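Local coordinates for protein aldo-keto reductase AKR2E4 (Bombyx mori, PDB 3WCZ) that reduces 3-dehydroecdysone with NADPH as cosubstrate, being inactive with NADH, and may thereby take part in regulating the silkworm's molting, at residues N184-Q189 with F288-R293; A40-I45 with A69-N74; D91-D96 with P122-P127; Y173-I178 with L199-M204. One frame throughout, in Å; residues are numbered along the deposited sequence.

Interaction 1: residues N184-Q189 with F288-R293; sequences NPTNTQ and FNKNHR. With EDO (1,2-ethanediol), chain F; EDO (1,2-ethanediol), chain E.
Thr186 O faces the backbone of 290-292 and accepts two backbone N-H groups, which reach it from opposite faces of its carbonyl plane. The bond from His292 N to Thr186 O is 3.0 Å long and nearly straight, at 177° about the hydrogen. Lys290 N stands well above the plane, also 3.0 Å from Thr186 O. Asn289 returns the grip through its side chain: OD1 accepts Thr188 N at 3.0 Å and Asn291 N, again from opposite faces, and the second bond makes an Asx turn. With CG anti to the backbone N (chi1 -175°), the Asn289 amide reaches Thr188 N, while its ND2 gives a 2.9 Å bond to Asn291 OD1 that fixes the amide's rotation. Apolar contact is thin, chiefly Pro185 CB against Phe288 CB at 3.9 Å.

Around this core, waters and ethanediol bridge the segments. A water held by Asn184 OD1 and His292 O gains Thr186 OG1 as donor, at 2.6 Å from that oxygen. At the far end the Arg293 guanidinium turns its edge to an ethanediol oxygen, which NH1 and NH2 both donate to and which in turn donates to Gln189 OE1; this molecule probably came from the crystallisation liquor. Asn187 OD1 touches Arg293 CG at 3.5 Å, and its ND2, bonded to Glu182 O, stands over one face of the guanidinium.

Two irregular segments thus meet: the turn 184-187, between strand 178-182 and helix 190-198, and the chain leaving helix 279-286. Pro185 and Thr188 rest on helix 241-251, and Phe211 packs edge-to-face with His292.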
# COMPACT_ATOMS: atom_id res chain seq x y z
N ASN A 184 -0.83 -1.73 11.47
CA ASN A 184 0.29 -1.27 12.29
C ASN A 184 -0.09 -1.62 13.74
O ASN A 184 -1.16 -2.18 13.99
CB ASN A 184 0.55 0.23 12.07
CG ASN A 184 -0.69 1.06 12.26
OD1 ASN A 184 -1.39 0.92 13.28
ND2 ASN A 184 -1.02 1.88 11.26
N PRO A 185 0.81 -1.34 14.72
CA PRO A 185 0.54 -1.93 16.04
C PRO A 185 -0.69 -1.41 16.75
O PRO A 185 -1.27 -2.12 17.58
CB PRO A 185 1.81 -1.58 16.85
CG PRO A 185 2.90 -1.50 15.80
CD PRO A 185 2.20 -0.87 14.59
N THR A 186 -1.09 -0.19 16.44
CA THR A 186 -2.28 0.39 17.07
C THR A 186 -3.56 0.22 16.24
O THR A 186 -4.65 0.63 16.69
CB THR A 186 -2.04 1.86 17.47
OG1 THR A 186 -1.29 2.55 16.46
CG2 THR A 186 -1.25 1.91 18.74
N ASN A 187 -3.44 -0.41 15.08
CA ASN A 187 -4.60 -0.66 14.20
C ASN A 187 -4.31 -1.96 13.46
O ASN A 187 -3.90 -1.97 12.29
CB ASN A 187 -4.85 0.49 13.24
CG ASN A 187 -6.21 0.42 12.55
OD1 ASN A 187 -7.22 0.70 13.17
ND2 ASN A 187 -6.24 0.06 11.27
N THR A 188 -4.49 -3.07 14.15
CA THR A 188 -3.94 -4.34 13.69
C THR A 188 -4.85 -5.10 12.70
O THR A 188 -4.39 -6.03 12.02
CB THR A 188 -3.62 -5.25 14.87
OG1 THR A 188 -4.80 -5.45 15.63
CG2 THR A 188 -2.54 -4.66 15.75
N GLN A 189 -6.13 -4.72 12.66
CA GLN A 189 -7.11 -5.30 11.73
C GLN A 189 -7.04 -6.81 11.65
O GLN A 189 -7.06 -7.40 10.55
CB GLN A 189 -7.01 -4.68 10.32
CG GLN A 189 -7.07 -3.16 10.33
CD GLN A 189 -7.84 -2.57 9.19
OE1 GLN A 189 -8.99 -2.97 8.93
NE2 GLN A 189 -7.28 -1.59 8.55
N PHE A 288 -0.77 -4.10 21.33
CA PHE A 288 -0.84 -2.65 21.25
C PHE A 288 -2.14 -2.15 20.54
O PHE A 288 -2.42 -0.96 20.53
CB PHE A 288 0.36 -2.11 20.48
CG PHE A 288 1.65 -2.15 21.25
CD1 PHE A 288 1.80 -1.43 22.43
CD2 PHE A 288 2.73 -2.88 20.75
CE1 PHE A 288 3.02 -1.45 23.12
CE2 PHE A 288 3.95 -2.91 21.44
CZ PHE A 288 4.09 -2.20 22.62
N ASN A 289 -2.91 -3.06 19.95
CA ASN A 289 -4.04 -2.60 19.14
C ASN A 289 -5.00 -1.71 19.92
O ASN A 289 -5.43 -2.06 21.02
CB ASN A 289 -4.83 -3.79 18.61
CG ASN A 289 -5.92 -3.36 17.67
OD1 ASN A 289 -5.71 -2.49 16.84
ND2 ASN A 289 -7.11 -3.92 17.84
N LYS A 290 -5.41 -0.62 19.27
CA LYS A 290 -6.42 0.30 19.79
C LYS A 290 -7.50 0.55 18.75
O LYS A 290 -8.39 1.36 18.98
CB LYS A 290 -5.77 1.64 20.13
CG LYS A 290 -4.77 1.60 21.24
CD LYS A 290 -5.47 1.36 22.53
CE LYS A 290 -4.52 1.59 23.71
NZ LYS A 290 -5.22 1.38 25.01
N ASN A 291 -7.41 -0.10 17.59
CA ASN A 291 -8.28 0.23 16.44
C ASN A 291 -8.28 1.74 16.22
O ASN A 291 -9.32 2.35 15.93
CB ASN A 291 -9.69 -0.29 16.64
CG ASN A 291 -9.71 -1.77 16.96
OD1 ASN A 291 -9.18 -2.60 16.22
ND2 ASN A 291 -10.29 -2.12 18.10
N HIS A 292 -7.11 2.33 16.29
CA HIS A 292 -6.95 3.77 16.15
C HIS A 292 -6.21 4.00 14.85
O HIS A 292 -5.03 3.67 14.73
CB HIS A 292 -6.16 4.30 17.34
CG HIS A 292 -5.98 5.79 17.37
ND1 HIS A 292 -5.74 6.48 18.54
CD2 HIS A 292 -5.99 6.73 16.39
CE1 HIS A 292 -5.62 7.76 18.28
NE2 HIS A 292 -5.78 7.95 16.99
N ARG A 293 -6.91 4.58 13.88
CA ARG A 293 -6.38 4.75 12.54
C ARG A 293 -5.51 5.98 12.42
O ARG A 293 -5.88 7.07 12.86
CB ARG A 293 -7.51 4.81 11.51
CG ARG A 293 -8.36 3.57 11.46
CD ARG A 293 -9.63 3.82 10.64
NE ARG A 293 -10.53 2.68 10.62
CZ ARG A 293 -10.41 1.65 9.80
NH1 ARG A 293 -9.44 1.59 8.91
NH2 ARG A 293 -11.28 0.66 9.89
C1 EDO F . -10.88 -1.54 6.42
O1 EDO F . -10.36 -1.11 7.69
C2 EDO F . -11.43 -0.37 5.67
O2 EDO F . -10.47 0.70 5.59
C1 EDO E . -10.57 -5.90 17.46
O1 EDO E . -10.09 -5.23 18.65
C2 EDO E . -10.07 -7.34 17.36
O2 EDO E . -8.63 -7.37 17.25
O HOH W 1 -2.45 3.22 14.20
O HOH W 2 -7.72 0.70 6.33
O HOH W 3 -7.65 -2.58 13.84

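Interaction 2: residues A40-I45 with A69-N74; sequences AVYWAI and AEAIAN
Tyr42 throws its ring across to helix 61-73 because CG stands anti to the backbone N (chi1 -172°), and Asn74 answers with CG anti to its carbonyl carbon, bringing the amide to the phenol oxygen. Asn74 ND2 donates to Tyr42 OH at 2.9 Å, and two measures show a well-formed bond: the angle at the hydrogen is 177°, and the oxygen lies in the amide plane. Ring and amide planes are nearly perpendicular to each other. It is the one hydrogen bond between the two segments.

The rest of the ring is used at its edge. The backbone around Glu70 C and Ala71 N lies near the ring plane beside CD1 and CE1, with Tyr42 CD1 3.7 Å from Ala71 N. Glu70 CB adds a contact to CD1 at 3.8 Å, but the carboxylate is directed to Arg38, with which it forms a salt bridge one helical turn before Tyr42. Deeper in the groove, Ile45 brings both of its branches to one methyl: CD1 is 3.7 Å and CG2 3.9 Å from Ala71 CB. Tyr42 and Ala71 are also the closest CA pair between the segments, 5.8 Å apart.

Polar contact at the partly exposed side thus gives way to aliphatic packing inside, where Ile45 also touches Val77 and Leu82. The two axes approach to 9.3 Å and run in the same sense at 40°. This is packing of neighbouring helices in the outer layer of a TIM barrel, here the helices that follow the first two strands, 21-22 and 51-53.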
# COMPACT_ATOMS: atom_id res chain seq x y z
N ALA A 40 13.64 9.16 -4.20
CA ALA A 40 13.35 8.01 -3.34
C ALA A 40 13.10 6.75 -4.16
O ALA A 40 13.56 5.67 -3.82
CB ALA A 40 12.16 8.30 -2.48
N VAL A 41 12.32 6.89 -5.23
CA VAL A 41 12.06 5.76 -6.13
C VAL A 41 13.36 5.21 -6.70
O VAL A 41 13.60 3.99 -6.72
CB VAL A 41 11.07 6.14 -7.23
CG1 VAL A 41 11.03 5.11 -8.36
CG2 VAL A 41 9.69 6.30 -6.62
N TYR A 42 14.22 6.11 -7.17
CA TYR A 42 15.52 5.69 -7.68
C TYR A 42 16.36 4.97 -6.62
O TYR A 42 16.87 3.89 -6.85
CB TYR A 42 16.28 6.89 -8.24
CG TYR A 42 17.53 6.48 -8.96
CD1 TYR A 42 17.51 6.19 -10.31
CD2 TYR A 42 18.73 6.31 -8.26
CE1 TYR A 42 18.65 5.78 -10.98
CE2 TYR A 42 19.87 5.90 -8.92
CZ TYR A 42 19.82 5.65 -10.28
OH TYR A 42 20.95 5.24 -10.96
N TRP A 43 16.48 5.58 -5.45
CA TRP A 43 17.25 4.98 -4.38
C TRP A 43 16.69 3.60 -3.97
O TRP A 43 17.43 2.67 -3.65
CB TRP A 43 17.26 5.89 -3.17
CG TRP A 43 18.28 6.97 -3.20
CD1 TRP A 43 19.45 6.97 -3.90
CD2 TRP A 43 18.25 8.19 -2.44
NE1 TRP A 43 20.16 8.12 -3.62
CE2 TRP A 43 19.44 8.89 -2.74
CE3 TRP A 43 17.33 8.77 -1.56
CZ2 TRP A 43 19.74 10.13 -2.18
CZ3 TRP A 43 17.63 10.01 -1.00
CH2 TRP A 43 18.82 10.67 -1.32
N ALA A 44 15.36 3.49 -3.93
CA ALA A 44 14.73 2.23 -3.55
C ALA A 44 15.10 1.15 -4.54
O ALA A 44 15.52 0.06 -4.17
CB ALA A 44 13.22 2.40 -3.45
N ILE A 45 14.95 1.44 -5.83
CA ILE A 45 15.31 0.44 -6.83
C ILE A 45 16.80 0.08 -6.73
O ILE A 45 17.16 -1.09 -6.81
CB ILE A 45 14.93 0.94 -8.24
CG1 ILE A 45 13.40 1.08 -8.34
CG2 ILE A 45 15.47 -0.00 -9.32
CD1 ILE A 45 12.92 1.81 -9.59
N ALA A 69 12.10 5.80 -14.81
CA ALA A 69 12.77 5.99 -16.09
C ALA A 69 14.27 6.10 -15.90
O ALA A 69 15.06 5.56 -16.68
CB ALA A 69 12.22 7.21 -16.81
N GLU A 70 14.69 6.81 -14.85
CA GLU A 70 16.12 6.94 -14.56
C GLU A 70 16.74 5.60 -14.16
O GLU A 70 17.85 5.26 -14.59
CB GLU A 70 16.36 7.99 -13.47
CG GLU A 70 16.14 9.40 -13.95
CD GLU A 70 16.09 10.44 -12.84
OE1 GLU A 70 15.97 10.09 -11.65
OE2 GLU A 70 16.13 11.65 -13.19
N ALA A 71 16.02 4.80 -13.37
CA ALA A 71 16.53 3.50 -12.98
C ALA A 71 16.69 2.58 -14.20
O ALA A 71 17.66 1.83 -14.29
CB ALA A 71 15.60 2.87 -11.95
N ILE A 72 15.73 2.61 -15.11
CA ILE A 72 15.80 1.81 -16.32
C ILE A 72 16.93 2.32 -17.23
O ILE A 72 17.74 1.50 -17.71
CB ILE A 72 14.44 1.79 -17.03
CG1 ILE A 72 13.43 0.97 -16.23
CG2 ILE A 72 14.54 1.22 -18.45
CD1 ILE A 72 11.98 1.07 -16.77
N ALA A 73 17.03 3.62 -17.41
CA ALA A 73 18.04 4.19 -18.30
C ALA A 73 19.45 3.98 -17.79
O ALA A 73 20.39 3.88 -18.58
CB ALA A 73 17.77 5.67 -18.55
N ASN A 74 19.61 3.89 -16.47
CA ASN A 74 20.93 3.70 -15.89
C ASN A 74 21.25 2.23 -15.72
O ASN A 74 22.33 1.90 -15.21
CB ASN A 74 21.06 4.41 -14.54
CG ASN A 74 21.21 5.91 -14.67
OD1 ASN A 74 21.34 6.45 -15.78
ND2 ASN A 74 21.19 6.59 -13.54

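Interaction 3: residues D91-D96 with P122-P127; sequences DKHARD and PIATKP
His93 ND1 and Pro122 O are joined by one water, 2.7 Å from ND1 and 2.8 Å from the carbonyl oxygen, to which the water donates. The water lies at the edge of the imidazole, in its plane. Ile123 O sits obliquely to the ring, 3.0 Å from His93 CE1, a close packing contact and not a bond, while ND1 and NE2 stand farther from that oxygen at angles that rule out hydrogen bonds. Ala124 CA lies over one face of the imidazole, and its methyl packs on ND1 and CB, with Ala124 CB 3.8 Å from His93 ND1.

Farther along, Asp91 meets the backbone rather than a side-chain donor. Its CA-H points at Thr125 O, with CA 3.2 Å from the oxygen and an angle of 158° at the hydrogen, and CB lies against the same carbonyl. CG takes the position between the backbone N and the carbonyl carbon (chi1 64°), and from there OD2 comes across Pro127, 3.8 Å from its CA. A second water is bound by His93 N and gives Thr125 O a weak, long bond.

The backbone of Thr125 is also bonded to Asn90, and that of Ala124 to Asp132 in the short hairpin with strand 131-132. The contact joins the loops after barrel strands 83-88 and 114-119, and the Pro122 side chain is about 4 Å from that of Asn159, which binds NADP. Between the two segments, polar linkage comes from waters and the Asp91 CA-H contact; the water at ND1 and the alanine over one face probably both help set the imidazole's orientation.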
# COMPACT_ATOMS: atom_id res chain seq x y z
N ASP A 91 -13.39 9.94 -7.63
CA ASP A 91 -14.23 10.65 -8.61
C ASP A 91 -14.25 9.98 -9.97
O ASP A 91 -14.77 10.53 -10.94
CB ASP A 91 -13.84 12.13 -8.74
CG ASP A 91 -12.44 12.34 -9.27
OD1 ASP A 91 -11.60 11.43 -9.26
OD2 ASP A 91 -12.16 13.50 -9.70
N LYS A 92 -13.70 8.77 -10.06
CA LYS A 92 -13.62 8.04 -11.31
C LYS A 92 -14.25 6.66 -11.20
O LYS A 92 -13.77 5.68 -11.80
CB LYS A 92 -12.17 7.88 -11.80
CG LYS A 92 -11.41 9.21 -12.01
CD LYS A 92 -12.02 10.11 -13.06
CE LYS A 92 -11.19 11.38 -13.19
NZ LYS A 92 -11.68 12.25 -14.25
N HIS A 93 -15.36 6.56 -10.46
CA HIS A 93 -15.95 5.27 -10.18
C HIS A 93 -16.96 4.75 -11.20
O HIS A 93 -17.33 3.58 -11.16
CB HIS A 93 -16.55 5.25 -8.77
CG HIS A 93 -15.54 4.97 -7.70
ND1 HIS A 93 -15.87 4.27 -6.56
CD2 HIS A 93 -14.22 5.24 -7.61
CE1 HIS A 93 -14.80 4.15 -5.79
NE2 HIS A 93 -13.79 4.74 -6.40
N ALA A 94 -17.47 5.60 -12.09
CA ALA A 94 -18.38 5.05 -13.10
C ALA A 94 -17.62 4.06 -13.97
O ALA A 94 -16.45 4.25 -14.24
CB ALA A 94 -18.99 6.17 -13.92
N ARG A 95 -18.30 3.03 -14.45
CA ARG A 95 -17.62 1.99 -15.21
C ARG A 95 -16.72 2.57 -16.30
O ARG A 95 -15.56 2.20 -16.43
CB ARG A 95 -18.62 0.98 -15.79
CG ARG A 95 -18.00 -0.08 -16.70
CD ARG A 95 -18.11 0.24 -18.18
NE ARG A 95 -19.48 0.59 -18.58
CZ ARG A 95 -20.43 -0.29 -18.87
NH1 ARG A 95 -20.17 -1.59 -18.84
NH2 ARG A 95 -21.64 0.14 -19.21
N ASP A 96 -17.28 3.47 -17.10
CA ASP A 96 -16.60 4.02 -18.27
C ASP A 96 -15.45 4.96 -17.95
O ASP A 96 -14.71 5.31 -18.84
CB ASP A 96 -17.61 4.76 -19.14
CG ASP A 96 -18.73 3.87 -19.60
OD1 ASP A 96 -19.49 3.41 -18.73
OD2 ASP A 96 -18.85 3.67 -20.83
N PRO A 122 -13.89 2.45 -1.44
CA PRO A 122 -15.18 1.98 -1.97
C PRO A 122 -16.18 3.12 -2.15
O PRO A 122 -17.24 2.89 -2.71
CB PRO A 122 -15.67 0.97 -0.92
CG PRO A 122 -14.99 1.39 0.37
CD PRO A 122 -13.65 1.97 -0.06
N ILE A 123 -15.86 4.30 -1.66
CA ILE A 123 -16.68 5.50 -1.77
C ILE A 123 -16.50 6.12 -3.13
O ILE A 123 -15.40 6.17 -3.68
CB ILE A 123 -16.25 6.53 -0.69
CG1 ILE A 123 -16.39 5.93 0.71
CG2 ILE A 123 -17.04 7.80 -0.80
CD1 ILE A 123 -15.60 6.70 1.77
N ALA A 124 -17.60 6.64 -3.68
CA ALA A 124 -17.60 7.41 -4.93
C ALA A 124 -17.93 8.86 -4.59
O ALA A 124 -18.84 9.12 -3.80
CB ALA A 124 -18.59 6.86 -5.90
N THR A 125 -17.21 9.79 -5.19
CA THR A 125 -17.49 11.21 -5.01
C THR A 125 -17.53 11.90 -6.36
O THR A 125 -17.12 11.36 -7.39
CB THR A 125 -16.46 11.91 -4.11
OG1 THR A 125 -15.18 11.90 -4.76
CG2 THR A 125 -16.37 11.21 -2.77
N LYS A 126 -18.11 13.09 -6.35
CA LYS A 126 -17.98 13.99 -7.47
C LYS A 126 -16.62 14.70 -7.33
O LYS A 126 -15.95 14.58 -6.30
CB LYS A 126 -19.14 14.99 -7.48
CG LYS A 126 -20.54 14.36 -7.45
CD LYS A 126 -20.86 13.61 -8.70
CE LYS A 126 -22.36 13.28 -8.82
NZ LYS A 126 -23.24 14.47 -9.15
N PRO A 127 -16.19 15.38 -8.38
CA PRO A 127 -14.82 15.90 -8.34
C PRO A 127 -14.59 16.91 -7.21
O PRO A 127 -13.43 17.16 -6.84
CB PRO A 127 -14.66 16.55 -9.71
CG PRO A 127 -15.61 15.83 -10.59
CD PRO A 127 -16.79 15.49 -9.72
O HOH W 4 -16.93 8.39 -8.93
O HOH W 5 -18.07 3.14 -5.36

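Interaction 4: residues Y173-I178 with L199-M204; sequences YIRPVI and LGIAVM. With EDO (1,2-ethanediol), chain C.
Val177 O accepts Ala202 N at 3.0 Å, and Ile178 and Ala202 form a parallel beta bridge with their CA atoms 4.7 Å apart, so the two segments come into register just where strands 178-182 and 202-206 begin. A CA-H...O contact from Ile178 CA to Ala202 O, 3.1 Å, supports the bridge, and a water spans Val177 O and Gly200 O by donating to both.

Ile178 and Ala202 direct their side chains to the same face of the sheet. There Ile178 CG2 packs on Met204 CG at 3.9 Å, with the thioether sulfur equally near, and Leu116 of strand 114-119 touches both Ile178 and Met204. Ile201 CG2 lies against the backbone of Ile178, while its other branch runs to Pro176, CD1 meeting the ring at CG, 4.0 Å away.

Arg175 closes the outer end. Its CG lies between the backbone N and the carbonyl carbon (chi1 76°), and a bend at chi3 carries the guanidinium toward the end of helix 190-198. There NH1 donates to Leu199 O, 2.9 Å away and 150° at the hydrogen, with the oxygen slightly out of the guanidinium plane. NE and NH2 hold an ethanediol oxygen at the guanidinium edge, and Arg175 N donates to the other oxygen; the molecule is probably a crystallisation additive. Gly200, with positive phi, is the C-prime residue of a Schellman motif ending that helix.

Strand 178-182, helix 190-198 and strand 202-206 form a beta-alpha-beta crossover, the repeating unit of a TIM barrel, with Met204 near the NADP site.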
# COMPACT_ATOMS: atom_id res chain seq x y z
N TYR A 173 -16.68 -11.86 -11.22
CA TYR A 173 -16.11 -13.10 -11.76
C TYR A 173 -14.65 -13.24 -11.42
O TYR A 173 -14.12 -14.34 -11.41
CB TYR A 173 -16.26 -13.21 -13.27
CG TYR A 173 -15.20 -12.49 -14.07
CD1 TYR A 173 -13.90 -12.98 -14.19
CD2 TYR A 173 -15.52 -11.30 -14.70
CE1 TYR A 173 -12.94 -12.29 -14.92
CE2 TYR A 173 -14.57 -10.61 -15.44
CZ TYR A 173 -13.29 -11.11 -15.55
OH TYR A 173 -12.38 -10.39 -16.30
N ILE A 174 -14.01 -12.13 -11.11
CA ILE A 174 -12.67 -12.24 -10.57
C ILE A 174 -12.52 -11.47 -9.27
O ILE A 174 -12.83 -10.28 -9.24
CB ILE A 174 -11.71 -11.75 -11.57
CG1 ILE A 174 -10.30 -11.77 -11.00
CG2 ILE A 174 -12.01 -10.40 -11.98
CD1 ILE A 174 -9.25 -11.68 -12.07
N ARG A 175 -12.06 -12.12 -8.21
CA ARG A 175 -11.92 -11.41 -6.94
C ARG A 175 -10.60 -10.64 -6.95
O ARG A 175 -9.70 -10.88 -7.77
CB ARG A 175 -12.04 -12.34 -5.72
CG ARG A 175 -10.85 -13.16 -5.48
CD ARG A 175 -11.09 -14.25 -4.43
NE ARG A 175 -12.17 -15.15 -4.85
CZ ARG A 175 -12.68 -16.13 -4.11
NH1 ARG A 175 -12.25 -16.37 -2.88
NH2 ARG A 175 -13.66 -16.86 -4.61
N PRO A 176 -10.53 -9.63 -6.10
CA PRO A 176 -9.31 -8.84 -6.03
C PRO A 176 -8.12 -9.71 -5.65
O PRO A 176 -8.27 -10.67 -4.88
CB PRO A 176 -9.63 -7.80 -4.94
CG PRO A 176 -10.80 -8.30 -4.25
CD PRO A 176 -11.55 -9.16 -5.16
N VAL A 177 -6.95 -9.40 -6.19
CA VAL A 177 -5.72 -10.07 -5.74
C VAL A 177 -5.28 -9.58 -4.37
O VAL A 177 -4.65 -10.33 -3.63
CB VAL A 177 -4.52 -9.88 -6.71
CG1 VAL A 177 -4.78 -10.57 -8.04
CG2 VAL A 177 -4.19 -8.40 -6.92
N ILE A 178 -5.67 -8.35 -4.04
CA ILE A 178 -5.18 -7.61 -2.88
C ILE A 178 -6.25 -6.71 -2.33
O ILE A 178 -7.04 -6.16 -3.09
CB ILE A 178 -3.94 -6.77 -3.28
CG1 ILE A 178 -2.70 -7.69 -3.20
CG2 ILE A 178 -3.76 -5.50 -2.38
CD1 ILE A 178 -1.50 -7.20 -3.91
N LEU A 199 -9.95 -15.96 1.96
CA LEU A 199 -10.52 -15.91 0.61
C LEU A 199 -9.44 -15.86 -0.50
O LEU A 199 -9.77 -15.64 -1.66
CB LEU A 199 -11.41 -14.67 0.51
CG LEU A 199 -12.70 -14.76 1.33
CD1 LEU A 199 -13.36 -13.41 1.47
CD2 LEU A 199 -13.64 -15.73 0.67
N GLY A 200 -8.18 -16.02 -0.14
CA GLY A 200 -7.08 -15.94 -1.08
C GLY A 200 -6.77 -14.54 -1.58
O GLY A 200 -6.19 -14.37 -2.66
N ILE A 201 -7.14 -13.54 -0.79
CA ILE A 201 -6.87 -12.15 -1.09
C ILE A 201 -5.74 -11.69 -0.18
O ILE A 201 -5.89 -11.67 1.04
CB ILE A 201 -8.14 -11.32 -0.87
CG1 ILE A 201 -9.29 -11.79 -1.77
CG2 ILE A 201 -7.86 -9.82 -1.08
CD1 ILE A 201 -10.63 -11.16 -1.42
N ALA A 202 -4.60 -11.36 -0.78
CA ALA A 202 -3.46 -10.89 -0.01
C ALA A 202 -3.70 -9.47 0.48
O ALA A 202 -4.52 -8.72 -0.07
CB ALA A 202 -2.17 -10.97 -0.84
N VAL A 203 -2.98 -9.09 1.53
CA VAL A 203 -3.13 -7.78 2.14
C VAL A 203 -1.85 -6.97 2.03
O VAL A 203 -0.79 -7.44 2.45
CB VAL A 203 -3.57 -7.91 3.59
CG1 VAL A 203 -3.57 -6.55 4.27
CG2 VAL A 203 -4.94 -8.60 3.63
N MET A 204 -1.98 -5.76 1.50
CA MET A 204 -0.92 -4.75 1.58
C MET A 204 -1.23 -3.89 2.79
O MET A 204 -2.38 -3.49 2.98
CB MET A 204 -0.83 -3.90 0.31
CG MET A 204 -0.31 -4.64 -0.90
SD MET A 204 -0.30 -3.64 -2.42
CE MET A 204 1.09 -2.54 -2.10
C1 EDO C . -13.54 -15.74 -8.36
O1 EDO C . -13.86 -15.10 -7.11
C2 EDO C . -12.04 -16.06 -8.42
O2 EDO C . -11.32 -14.83 -8.65
O HOH W 6 -4.17 -13.03 -4.24

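How the interactions relate
From the N terminus, interaction 2 closes first, joining helices 35-46 and 61-73, with strand 51-53 between them in the chain. Interaction 3 follows in series, bringing the loop after strand 83-88 back to the segment after strand 114-119, with helix 95-109 between. Interaction 4 opens at 173-178 and closes at 199-204, pairing neighbouring strands. Interaction 1 opens at 184-189, inside that loop, and closes only at 288-293, so interactions 1 and 4 cross; their nearest atoms are about 7 Å apart without touching. Interactions 1 and 2 lie on opposite sides of the chain's centre, 33 Å between centres. Together they tie outer helices, loops that follow strands, strand starts and the C-terminal segment to one barrel.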